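Local coordinates for malonyl CoA-acyl carrier protein transacylase (PDB 3QAT), which probably transfers the malonyl group from malonyl-CoA to the acyl carrier protein, the step that supplies malonyl units for fatty acid biosynthesis, at residues A[32-35]-A[36-39]; A[109-113]-A[114-118]; A[261-264]-A[265-269]; A[286-289]-A[290-294]. One frame throughout, in Å; residues are numbered along the deposited sequence.

Contact 1 of 4, residues A[32-35]-A[36-39]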
loop_
_atom_site.group_PDB
_atom_site.type_symbol
_atom_site.label_atom_id
_atom_site.label_comp_id
_atom_site.label_asym_id
_atom_site.label_seq_id
_atom_site.Cartn_x
_atom_site.Cartn_y
_atom_site.Cartn_z
ATOM N N ALA A 32 -14.906 8.896 -12.310
ATOM C CA ALA A 32 -13.609 8.192 -12.412
ATOM C C ALA A 32 -12.682 8.906 -13.381
ATOM O O ALA A 32 -11.492 9.110 -13.082
ATOM C CB ALA A 32 -13.835 6.722 -12.845
ATOM N N ARG A 33 -13.237 9.314 -14.526
ATOM C CA ARG A 33 -12.459 10.018 -15.557
ATOM C C ARG A 33 -11.781 11.267 -14.978
ATOM O O ARG A 33 -10.579 11.519 -15.227
ATOM C CB ARG A 33 -13.380 10.395 -16.736
ATOM C CG ARG A 33 -12.696 11.010 -17.952
ATOM C CD ARG A 33 -13.763 11.280 -19.073
ATOM N NE ARG A 33 -14.706 10.153 -19.094
ATOM C CZ ARG A 33 -16.044 10.227 -19.075
ATOM N NH1 ARG A 33 -16.694 11.401 -19.131
ATOM N NH2 ARG A 33 -16.741 9.094 -19.048
ATOM N N MET A 34 -12.521 12.022 -14.168
ATOM C CA MET A 34 -11.972 13.263 -13.604
ATOM C C MET A 34 -10.838 13.032 -12.614
ATOM O O MET A 34 -9.957 13.855 -12.515
ATOM C CB MET A 34 -13.084 14.094 -12.953
ATOM C CG MET A 34 -14.017 14.675 -13.978
ATOM S SD MET A 34 -15.327 15.724 -13.294
ATOM C CE MET A 34 -16.117 14.636 -12.121
ATOM N N VAL A 35 -10.863 11.923 -11.886
ATOM C CA VAL A 35 -9.725 11.613 -10.993
ATOM C C VAL A 35 -8.433 11.470 -11.803
ATOM O O VAL A 35 -7.413 12.097 -11.462
ATOM C CB VAL A 35 -10.002 10.339 -10.152
ATOM C CG1 VAL A 35 -8.703 9.795 -9.498
ATOM C CG2 VAL A 35 -11.062 10.643 -9.105
ATOM N N PHE A 36 -8.468 10.705 -12.896
ATOM C CA PHE A 36 -7.260 10.557 -13.734
ATOM C C PHE A 36 -6.829 11.855 -14.379
ATOM O O PHE A 36 -5.638 12.142 -14.455
ATOM C CB PHE A 36 -7.410 9.446 -14.780
ATOM C CG PHE A 36 -7.480 8.069 -14.177
ATOM C CD1 PHE A 36 -6.317 7.327 -13.955
ATOM C CD2 PHE A 36 -8.703 7.507 -13.808
ATOM C CE1 PHE A 36 -6.398 6.050 -13.378
ATOM C CE2 PHE A 36 -8.778 6.229 -13.245
ATOM C CZ PHE A 36 -7.628 5.506 -13.018
ATOM N N GLU A 37 -7.798 12.649 -14.844
ATOM C CA GLU A 37 -7.470 13.950 -15.395
ATOM C C GLU A 37 -6.756 14.841 -14.385
ATOM O O GLU A 37 -5.785 15.520 -14.732
ATOM C CB GLU A 37 -8.749 14.640 -15.871
ATOM C CG GLU A 37 -9.361 13.985 -17.104
ATOM C CD GLU A 37 -10.718 14.562 -17.418
ATOM O OE1 GLU A 37 -11.157 15.461 -16.676
ATOM O OE2 GLU A 37 -11.332 14.137 -18.415
ATOM N N GLU A 38 -7.239 14.841 -13.130
ATOM C CA GLU A 38 -6.657 15.700 -12.114
ATOM C C GLU A 38 -5.263 15.202 -11.722
ATOM O O GLU A 38 -4.353 16.014 -11.526
ATOM C CB GLU A 38 -7.557 15.829 -10.872
ATOM C CG GLU A 38 -6.911 16.759 -9.851
ATOM C CD GLU A 38 -7.821 17.173 -8.705
ATOM O OE1 GLU A 38 -8.978 16.712 -8.642
ATOM O OE2 GLU A 38 -7.336 17.946 -7.861
ATOM N N VAL A 39 -5.123 13.885 -11.578
ATOM C CA VAL A 39 -3.785 13.348 -11.301
ATOM C C VAL A 39 -2.751 13.724 -12.383
ATOM O O VAL A 39 -1.634 14.169 -12.060
ATOM C CB VAL A 39 -3.849 11.840 -11.016
ATOM C CG1 VAL A 39 -2.432 11.249 -10.980
ATOM C CG2 VAL A 39 -4.579 11.626 -9.686
HETATM O O HOH W 1 -10.751 14.887 -9.651
#

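Contact 2 of 4, residues A[109-113]-A[114-118]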
loop_
_atom_site.group_PDB
_atom_site.type_symbol
_atom_site.label_atom_id
_atom_site.label_comp_id
_atom_site.label_asym_id
_atom_site.label_seq_id
_atom_site.Cartn_x
_atom_site.Cartn_y
_atom_site.Cartn_z
ATOM N N GLY A 109 -10.279 12.180 3.407
ATOM C CA GLY A 109 -10.244 13.638 3.357
ATOM C C GLY A 109 -9.054 14.358 3.967
ATOM O O GLY A 109 -9.085 15.583 4.086
ATOM N N THR A 110 -8.005 13.627 4.342
ATOM C CA THR A 110 -6.849 14.243 5.016
ATOM C C THR A 110 -6.018 15.091 4.070
ATOM O O THR A 110 -5.523 16.156 4.468
ATOM C CB THR A 110 -5.980 13.149 5.694
ATOM O OG1 THR A 110 -6.661 12.711 6.878
ATOM C CG2 THR A 110 -4.555 13.636 6.105
ATOM N N PHE A 111 -5.822 14.584 2.852
ATOM C CA PHE A 111 -5.143 15.332 1.798
ATOM C C PHE A 111 -6.055 15.468 0.579
ATOM O O PHE A 111 -6.895 14.597 0.301
ATOM C CB PHE A 111 -3.911 14.582 1.269
ATOM C CG PHE A 111 -2.927 14.141 2.314
ATOM C CD1 PHE A 111 -2.301 15.069 3.157
ATOM C CD2 PHE A 111 -2.603 12.784 2.423
ATOM C CE1 PHE A 111 -1.353 14.655 4.103
ATOM C CE2 PHE A 111 -1.659 12.348 3.361
ATOM C CZ PHE A 111 -1.029 13.294 4.200
ATOM N N SER A 112 -5.867 16.549 -0.174
ATOM C CA SER A 112 -6.558 16.699 -1.457
ATOM C C SER A 112 -6.014 15.682 -2.458
ATOM O O SER A 112 -4.901 15.173 -2.299
ATOM C CB SER A 112 -6.383 18.095 -2.059
ATOM O OG SER A 112 -5.031 18.339 -2.508
ATOM N N LEU A 113 -6.780 15.450 -3.512
ATOM C CA LEU A 113 -6.306 14.553 -4.575
ATOM C C LEU A 113 -5.028 15.060 -5.256
ATOM O O LEU A 113 -4.089 14.292 -5.489
ATOM C CB LEU A 113 -7.416 14.336 -5.608
ATOM C CG LEU A 113 -7.020 13.418 -6.794
ATOM C CD1 LEU A 113 -6.670 11.978 -6.360
ATOM C CD2 LEU A 113 -8.148 13.363 -7.788
ATOM N N THR A 114 -4.978 16.351 -5.562
ATOM C CA THR A 114 -3.781 16.903 -6.175
ATOM C C THR A 114 -2.544 16.738 -5.266
ATOM O O THR A 114 -1.453 16.343 -5.724
ATOM C CB THR A 114 -4.029 18.385 -6.584
ATOM O OG1 THR A 114 -4.689 18.401 -7.865
ATOM C CG2 THR A 114 -2.711 19.183 -6.687
ATOM N N ASP A 115 -2.706 17.015 -3.965
ATOM C CA ASP A 115 -1.591 16.860 -3.039
ATOM C C ASP A 115 -1.176 15.411 -2.869
ATOM O O ASP A 115 0.003 15.121 -2.757
ATOM C CB ASP A 115 -1.906 17.522 -1.687
ATOM C CG ASP A 115 -1.902 19.045 -1.778
ATOM O OD1 ASP A 115 -1.381 19.624 -2.782
ATOM O OD2 ASP A 115 -2.397 19.684 -0.817
ATOM N N THR A 116 -2.153 14.499 -2.838
ATOM C CA THR A 116 -1.824 13.079 -2.688
ATOM C C THR A 116 -1.035 12.585 -3.893
ATOM O O THR A 116 -0.042 11.852 -3.742
ATOM C CB THR A 116 -3.098 12.251 -2.520
ATOM O OG1 THR A 116 -3.844 12.764 -1.396
ATOM C CG2 THR A 116 -2.727 10.787 -2.213
ATOM N N ALA A 117 -1.445 13.015 -5.091
ATOM C CA ALA A 117 -0.674 12.652 -6.294
ATOM C C ALA A 117 0.774 13.137 -6.201
ATOM O O ALA A 117 1.708 12.380 -6.468
ATOM C CB ALA A 117 -1.343 13.208 -7.552
ATOM N N ARG A 118 0.955 14.386 -5.796
ATOM C CA ARG A 118 2.283 14.948 -5.721
ATOM C C ARG A 118 3.107 14.299 -4.614
ATOM O O ARG A 118 4.295 14.041 -4.807
ATOM C CB ARG A 118 2.202 16.476 -5.537
ATOM C CG ARG A 118 1.678 17.202 -6.783
ATOM C CD ARG A 118 1.443 18.659 -6.474
ATOM N NE ARG A 118 0.995 19.341 -7.676
ATOM C CZ ARG A 118 0.494 20.568 -7.693
ATOM N NH1 ARG A 118 0.332 21.250 -6.557
ATOM N NH2 ARG A 118 0.137 21.102 -8.856
HETATM O O HOH W 2 -3.984 18.522 0.994
#

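Contact 3 of 4, residues A[261-264]-A[265-269]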
loop_
_atom_site.group_PDB
_atom_site.type_symbol
_atom_site.label_atom_id
_atom_site.label_comp_id
_atom_site.label_asym_id
_atom_site.label_seq_id
_atom_site.Cartn_x
_atom_site.Cartn_y
_atom_site.Cartn_z
ATOM N N VAL A 261 5.920 -3.028 7.400
ATOM C CA VAL A 261 4.485 -2.883 7.153
ATOM C C VAL A 261 3.782 -4.017 7.909
ATOM O O VAL A 261 3.918 -5.191 7.550
ATOM C CB VAL A 261 4.156 -2.989 5.646
ATOM C CG1 VAL A 261 2.635 -2.916 5.436
ATOM C CG2 VAL A 261 4.851 -1.839 4.899
ATOM N N ARG A 262 3.050 -3.666 8.963
ATOM C CA ARG A 262 2.480 -4.670 9.891
ATOM C C ARG A 262 1.078 -5.083 9.395
ATOM O O ARG A 262 0.055 -4.841 10.065
ATOM C CB ARG A 262 2.436 -4.092 11.314
ATOM C CG ARG A 262 3.840 -3.855 11.873
ATOM C CD ARG A 262 3.775 -3.058 13.155
ATOM N NE ARG A 262 3.223 -3.858 14.257
ATOM C CZ ARG A 262 3.077 -3.382 15.496
ATOM N NH1 ARG A 262 3.398 -2.122 15.772
ATOM N NH2 ARG A 262 2.607 -4.162 16.463
ATOM N N TRP A 263 1.022 -5.696 8.205
ATOM C CA TRP A 263 -0.277 -5.916 7.558
ATOM C C TRP A 263 -1.093 -7.028 8.230
ATOM O O TRP A 263 -2.307 -6.877 8.444
ATOM C CB TRP A 263 -0.164 -6.180 6.013
ATOM C CG TRP A 263 -1.526 -6.027 5.364
ATOM C CD1 TRP A 263 -2.320 -7.029 4.855
ATOM C CD2 TRP A 263 -2.267 -4.809 5.214
ATOM N NE1 TRP A 263 -3.503 -6.493 4.369
ATOM C CE2 TRP A 263 -3.496 -5.133 4.583
ATOM C CE3 TRP A 263 -2.005 -3.468 5.557
ATOM C CZ2 TRP A 263 -4.485 -4.161 4.298
ATOM C CZ3 TRP A 263 -2.972 -2.495 5.260
ATOM C CH2 TRP A 263 -4.192 -2.846 4.630
ATOM N N ARG A 264 -0.436 -8.134 8.556
ATOM C CA ARG A 264 -1.084 -9.225 9.284
ATOM C C ARG A 264 -1.787 -8.687 10.543
ATOM O O ARG A 264 -2.974 -8.930 10.761
ATOM C CB ARG A 264 -0.048 -10.301 9.668
ATOM C CG ARG A 264 -0.666 -11.438 10.527
ATOM C CD ARG A 264 0.389 -12.373 11.093
ATOM N NE ARG A 264 1.408 -11.696 11.915
ATOM C CZ ARG A 264 1.312 -11.454 13.223
ATOM N NH1 ARG A 264 0.230 -11.808 13.901
ATOM N NH2 ARG A 264 2.307 -10.833 13.858
ATOM N N GLU A 265 -1.035 -7.940 11.357
ATOM C CA GLU A 265 -1.583 -7.410 12.611
ATOM C C GLU A 265 -2.713 -6.423 12.366
ATOM O O GLU A 265 -3.665 -6.348 13.151
ATOM C CB GLU A 265 -0.470 -6.739 13.407
ATOM C CG GLU A 265 0.508 -7.747 14.077
ATOM C CD GLU A 265 1.782 -7.063 14.553
ATOM O OE1 GLU A 265 2.594 -6.583 13.713
ATOM O OE2 GLU A 265 1.976 -7.005 15.790
ATOM N N THR A 266 -2.618 -5.684 11.251
ATOM C CA THR A 266 -3.662 -4.753 10.871
ATOM C C THR A 266 -4.980 -5.470 10.616
ATOM O O THR A 266 -6.005 -5.075 11.139
ATOM C CB THR A 266 -3.220 -3.922 9.636
ATOM O OG1 THR A 266 -2.118 -3.088 10.017
ATOM C CG2 THR A 266 -4.353 -3.028 9.149
ATOM N N ILE A 267 -4.947 -6.533 9.823
ATOM C CA ILE A 267 -6.169 -7.259 9.506
ATOM C C ILE A 267 -6.712 -7.960 10.762
ATOM O O ILE A 267 -7.940 -7.973 11.006
ATOM C CB ILE A 267 -5.938 -8.275 8.372
ATOM C CG1 ILE A 267 -5.535 -7.525 7.084
ATOM C CG2 ILE A 267 -7.210 -9.155 8.159
ATOM C CD1 ILE A 267 -6.541 -6.428 6.646
ATOM N N GLU A 268 -5.810 -8.513 11.569
ATOM C CA GLU A 268 -6.229 -9.143 12.831
ATOM C C GLU A 268 -6.888 -8.116 13.758
ATOM O O GLU A 268 -7.927 -8.422 14.361
ATOM C CB GLU A 268 -5.064 -9.859 13.514
ATOM C CG GLU A 268 -4.647 -11.131 12.757
ATOM C CD GLU A 268 -3.413 -11.824 13.322
ATOM O OE1 GLU A 268 -2.715 -11.236 14.166
ATOM O OE2 GLU A 268 -3.131 -12.967 12.912
ATOM N N TRP A 269 -6.286 -6.932 13.893
ATOM C CA TRP A 269 -6.874 -5.881 14.721
ATOM C C TRP A 269 -8.255 -5.468 14.201
ATOM O O TRP A 269 -9.242 -5.427 14.948
ATOM C CB TRP A 269 -5.962 -4.649 14.863
ATOM C CG TRP A 269 -6.533 -3.714 15.907
ATOM C CD1 TRP A 269 -6.299 -3.763 17.242
ATOM C CD2 TRP A 269 -7.485 -2.658 15.695
ATOM N NE1 TRP A 269 -7.018 -2.777 17.888
ATOM C CE2 TRP A 269 -7.759 -2.087 16.966
ATOM C CE3 TRP A 269 -8.125 -2.131 14.563
ATOM C CZ2 TRP A 269 -8.663 -1.028 17.143
ATOM C CZ3 TRP A 269 -9.022 -1.061 14.734
ATOM C CH2 TRP A 269 -9.300 -0.540 16.030
#

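Contact 4 of 4, residues A[286-289]-A[290-294]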
loop_
_atom_site.group_PDB
_atom_site.type_symbol
_atom_site.label_atom_id
_atom_site.label_comp_id
_atom_site.label_asym_id
_atom_site.label_seq_id
_atom_site.Cartn_x
_atom_site.Cartn_y
_atom_site.Cartn_z
ATOM N N VAL A 286 -5.011 -8.493 -4.540
ATOM C CA VAL A 286 -3.881 -8.873 -3.688
ATOM C C VAL A 286 -4.226 -8.833 -2.181
ATOM O O VAL A 286 -4.002 -9.828 -1.468
ATOM C CB VAL A 286 -2.634 -8.007 -3.963
ATOM C CG1 VAL A 286 -1.494 -8.392 -2.993
ATOM C CG2 VAL A 286 -2.194 -8.213 -5.415
ATOM N N LEU A 287 -4.800 -7.719 -1.713
ATOM C CA LEU A 287 -5.119 -7.644 -0.277
ATOM C C LEU A 287 -6.207 -8.623 0.109
ATOM O O LEU A 287 -6.188 -9.170 1.232
ATOM C CB LEU A 287 -5.509 -6.216 0.161
ATOM C CG LEU A 287 -4.429 -5.169 -0.112
ATOM C CD1 LEU A 287 -4.930 -3.798 0.388
ATOM C CD2 LEU A 287 -3.103 -5.539 0.582
ATOM N N THR A 288 -7.159 -8.849 -0.796
ATOM C CA THR A 288 -8.247 -9.801 -0.553
ATOM C C THR A 288 -7.690 -11.218 -0.368
ATOM O O THR A 288 -8.142 -11.961 0.529
ATOM C CB THR A 288 -9.279 -9.687 -1.691
ATOM O OG1 THR A 288 -9.859 -8.377 -1.657
ATOM C CG2 THR A 288 -10.407 -10.743 -1.544
ATOM N N GLY A 289 -6.697 -11.579 -1.187
ATOM C CA GLY A 289 -6.009 -12.885 -1.058
ATOM C C GLY A 289 -5.365 -13.031 0.320
ATOM O O GLY A 289 -5.517 -14.070 0.984
ATOM N N LEU A 290 -4.698 -11.975 0.780
ATOM C CA LEU A 290 -4.088 -11.984 2.106
ATOM C C LEU A 290 -5.141 -12.092 3.218
ATOM O O LEU A 290 -4.955 -12.858 4.156
ATOM C CB LEU A 290 -3.220 -10.745 2.330
ATOM C CG LEU A 290 -2.006 -10.567 1.428
ATOM C CD1 LEU A 290 -1.324 -9.222 1.656
ATOM C CD2 LEU A 290 -0.997 -11.711 1.679
ATOM N N ALA A 291 -6.215 -11.310 3.102
ATOM C CA ALA A 291 -7.250 -11.268 4.170
ATOM C C ALA A 291 -7.830 -12.655 4.386
ATOM O O ALA A 291 -8.011 -13.086 5.535
ATOM C CB ALA A 291 -8.368 -10.267 3.853
ATOM N N ARG A 292 -8.093 -13.367 3.290
ATOM C CA ARG A 292 -8.678 -14.707 3.381
ATOM C C ARG A 292 -7.749 -15.737 4.026
ATOM O O ARG A 292 -8.229 -16.710 4.654
ATOM C CB ARG A 292 -9.184 -15.166 2.004
ATOM C CG ARG A 292 -10.340 -14.302 1.503
ATOM C CD ARG A 292 -10.961 -14.834 0.214
ATOM N NE ARG A 292 -12.047 -13.962 -0.229
ATOM C CZ ARG A 292 -12.333 -13.713 -1.505
ATOM N NH1 ARG A 292 -11.592 -14.259 -2.473
ATOM N NH2 ARG A 292 -13.337 -12.895 -1.819
ATOM N N ARG A 293 -6.442 -15.521 3.899
ATOM C CA ARG A 293 -5.434 -16.382 4.528
ATOM C C ARG A 293 -5.303 -16.037 6.006
ATOM O O ARG A 293 -5.108 -16.928 6.836
ATOM C CB ARG A 293 -4.088 -16.262 3.821
ATOM C CG ARG A 293 -4.078 -16.950 2.453
ATOM C CD ARG A 293 -2.766 -16.722 1.706
ATOM N NE ARG A 293 -2.818 -17.236 0.334
ATOM C CZ ARG A 293 -2.611 -18.507 -0.010
ATOM N NH1 ARG A 293 -2.327 -19.434 0.916
ATOM N NH2 ARG A 293 -2.695 -18.864 -1.293
ATOM N N ILE A 294 -5.438 -14.760 6.343
ATOM C CA ILE A 294 -5.315 -14.312 7.729
ATOM C C ILE A 294 -6.509 -14.709 8.597
ATOM O O ILE A 294 -6.333 -15.102 9.762
ATOM C CB ILE A 294 -5.126 -12.771 7.786
ATOM C CG1 ILE A 294 -3.781 -12.385 7.149
ATOM C CG2 ILE A 294 -5.216 -12.253 9.249
ATOM C CD1 ILE A 294 -3.687 -10.896 6.748
HETATM O O HOH W 3 -4.203 -15.872 -1.282
#

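Contact 1 of 4, residues A[32-35]-A[36-39]
Ala-32 meets Phe-36 one helical turn on. Its carbonyl O lies at the edge of the phenyl ring, near the ring plane, 3.3 Å from Phe-36 CD2. The same oxygen receives a weak hydrogen bond from Phe-36 N. The ring hangs on the buried side of the helix, with CG anti to the carbonyl carbon (chi1 -68°). There it packs on Ala-71 and Ala-75 of helix 62-82 and meets the ring of Phe-52.

Arg-33 and Glu-37 run side by side and point the same way, yet they form no salt bridge. Arg-33 NE stays 5.3 Å from Glu-37 OE2. What touches instead is the aliphatic part of the arginine: Arg-33 CG lies 3.4 Å from Glu-37 OE2. The guanidinium turns to Thr-26, whose carbonyl O accepts from NH2. In the backbone, Glu-37 N gives a 3.0 Å hydrogen bond to Arg-33 O.

Met-34 touches Glu-37 only loosely, through CG and OE1. Its carbonyl O accepts from Glu-38 N at 3.0 Å. A water also binds this oxygen weakly and donates to Glu-38 OE1 at 2.7 Å. The other carboxylate oxygen, Glu-38 OE2, bonds to Thr-114 OG1.

Val-35 O accepts from Val-39 N at 2.9 Å, and Val-39 CG2 sits 3.4 Å from the same oxygen. Both valines pack on Leu-113 of helix 113-129. The arrangement is that of an amphipathic alpha-helix, with i to i+4 backbone bonds, charged groups along one side and Ala-32, Val-35, Phe-36 and Val-39 buried against neighbouring helices.

Contact 2 of 4, residues A[109-113]-A[114-118]
Ser-112 O is gripped twice by Thr-116. Thr-116 OG1 donates to Ser-112 O at 2.8 Å, and Thr-116 N donates to the same oxygen at 2.9 Å. The OG1 approach comes from above the carbonyl plane, 41° out of it. The N-H lies nearer that plane, tilted by 19°. Thr-116 OG1 reaches back along the chain because it stands anti to its own carbonyl carbon. It also touches Phe-111 CB at 3.2 Å, and the two side chains cross at about a right angle. The methyl CG2 of Thr-110 lies over the centre of one face of the Phe-111 ring.

Ser-112 is the N-cap of the helix. Its OG accepts from Asp-115 N at 3.0 Å. Chi1 of 69° sets OG between the backbone N and the carbonyl carbon, turned to the first helical turn. Asp-115 CB and CG lie close to this OG. A water joins the two residues again: it accepts from Ser-112 N at 3.0 Å and donates to Asp-115 OD2 at 2.7 Å. The negative charge of Asp-115 is probably favourable beside the N-terminal end of the helix.

The first turn continues with Ala-117 N bonded to Leu-113 O at 3.0 Å.

Gly-109, with positive phi, closes helix 100-107 in a Schellman motif, and the chain then turns into helix 113-129. Thr-110 ties the connection to Thr-228. Leu-113 touches Met-70 and Arg-78 of helix 62-82 as well as helix 30-43, while Thr-116 packs on Tyr-102 and Cys-106 of helix 100-107.

Contact 3 of 4, residues A[261-264]-A[265-269]
Arg-262 grips Glu-265 side-on in a salt bridge: Arg-262 NE donates to Glu-265 OE1 at 2.8 Å and Arg-262 NH2 to Glu-265 OE2 at 3.0 Å. A bend at chi3 (71°) brings the two nitrogens round to the carboxylate. Both bonds are nearly straight and lie in the guanidinium plane, but they meet the carboxylate from above, 48° out of its plane. Glu-265 OE1 has a second partner in Arg-260. In a second salt bridge, Arg-264 NH1 lies 3.0 Å from Glu-268 OE1. The same guanidinium carries Glu-265 CG over one face, while its NE and NH2 turn to Asp-167 and Glu-146.

Hydrogen bonds to a backbone carbonyl start the helix. Arg-262 is the N-cap and the centre of an inverse gamma turn, where the short, weakly bonded strand about 261-262 gives way to helix 263-272. Arg-262 O accepts from the side-chain Thr-266 OG1 at 2.8 Å and from the backbone Thr-266 N at 3.0 Å, from opposite faces of the carbonyl plane.

Apolar packing occupies the buried side. Trp-263 carries Thr-266 CG2 over one face of its indole, toward the rim. Ile-267 CG1 comes to 3.5 Å from Trp-263 NE1, and Ile-267 CD1 packs 3.9 Å from Trp-263 CZ2. The indole also meets the His-97 ring.

Contact 4 of 4, residues A[286-289]-A[290-294]
The guanidinium of Arg-292 lies flat against the methyl of Thr-288. Thr-288 CG2 stands over the centre of one face, 3.5 Å from Arg-292 CZ. NH2 of Arg-292 donates to Ala-300 O. The two side chains run side by side within helix 286-294, the helix of a beta-alpha-beta unit between strands 275-281 and 299-303. Thr-288 CG2 is anti to the backbone N (OG1 chi1 -64°), which turns the methyl to the arginine and leaves OG1 to bond Glu-280 OE1. Glu-280 OE2 also accepts from Leu-287 N, at the start of the helix.

The backbone repeats i to i+4 bonds. Ala-291 N reaches Leu-287 O at 2.8 Å, and Leu-290 N and Arg-292 N bond in the same way to Val-286 O and Thr-288 O. The bond from Arg-293 N to Gly-289 O is weak.

Leu-287 and Leu-290 pack together on the buried side, with Leu-287 CD2 4.2 Å from Leu-290 CD1. Both also rest on Trp-263. On the exposed side, Arg-293 CG passes 3.5 Å from Gly-289 O.

All four contacts are local and partly buried. They form two touching sets: contacts 1 and 2 meet across helices 30-43 and 113-129, contacts 3 and 4 across helices 263-272 and 286-294. Centres of contacts in different sets are about 25 to 31 Å apart. Contact 3 lies nearest the chain centre and has no fully exposed touching residue. Contacts 1 and 4 carry exposed charged side chains on one side and buried apolar ones on another. Contact 1 lies inside its helix; contact 4 spans all of helix 286-294. Contacts 2 and 3 span helix starts, where a threonine donates through OG1 and N to the carbonyl four residues back. Contact 2 adds a serine cap, contact 3 salt bridges.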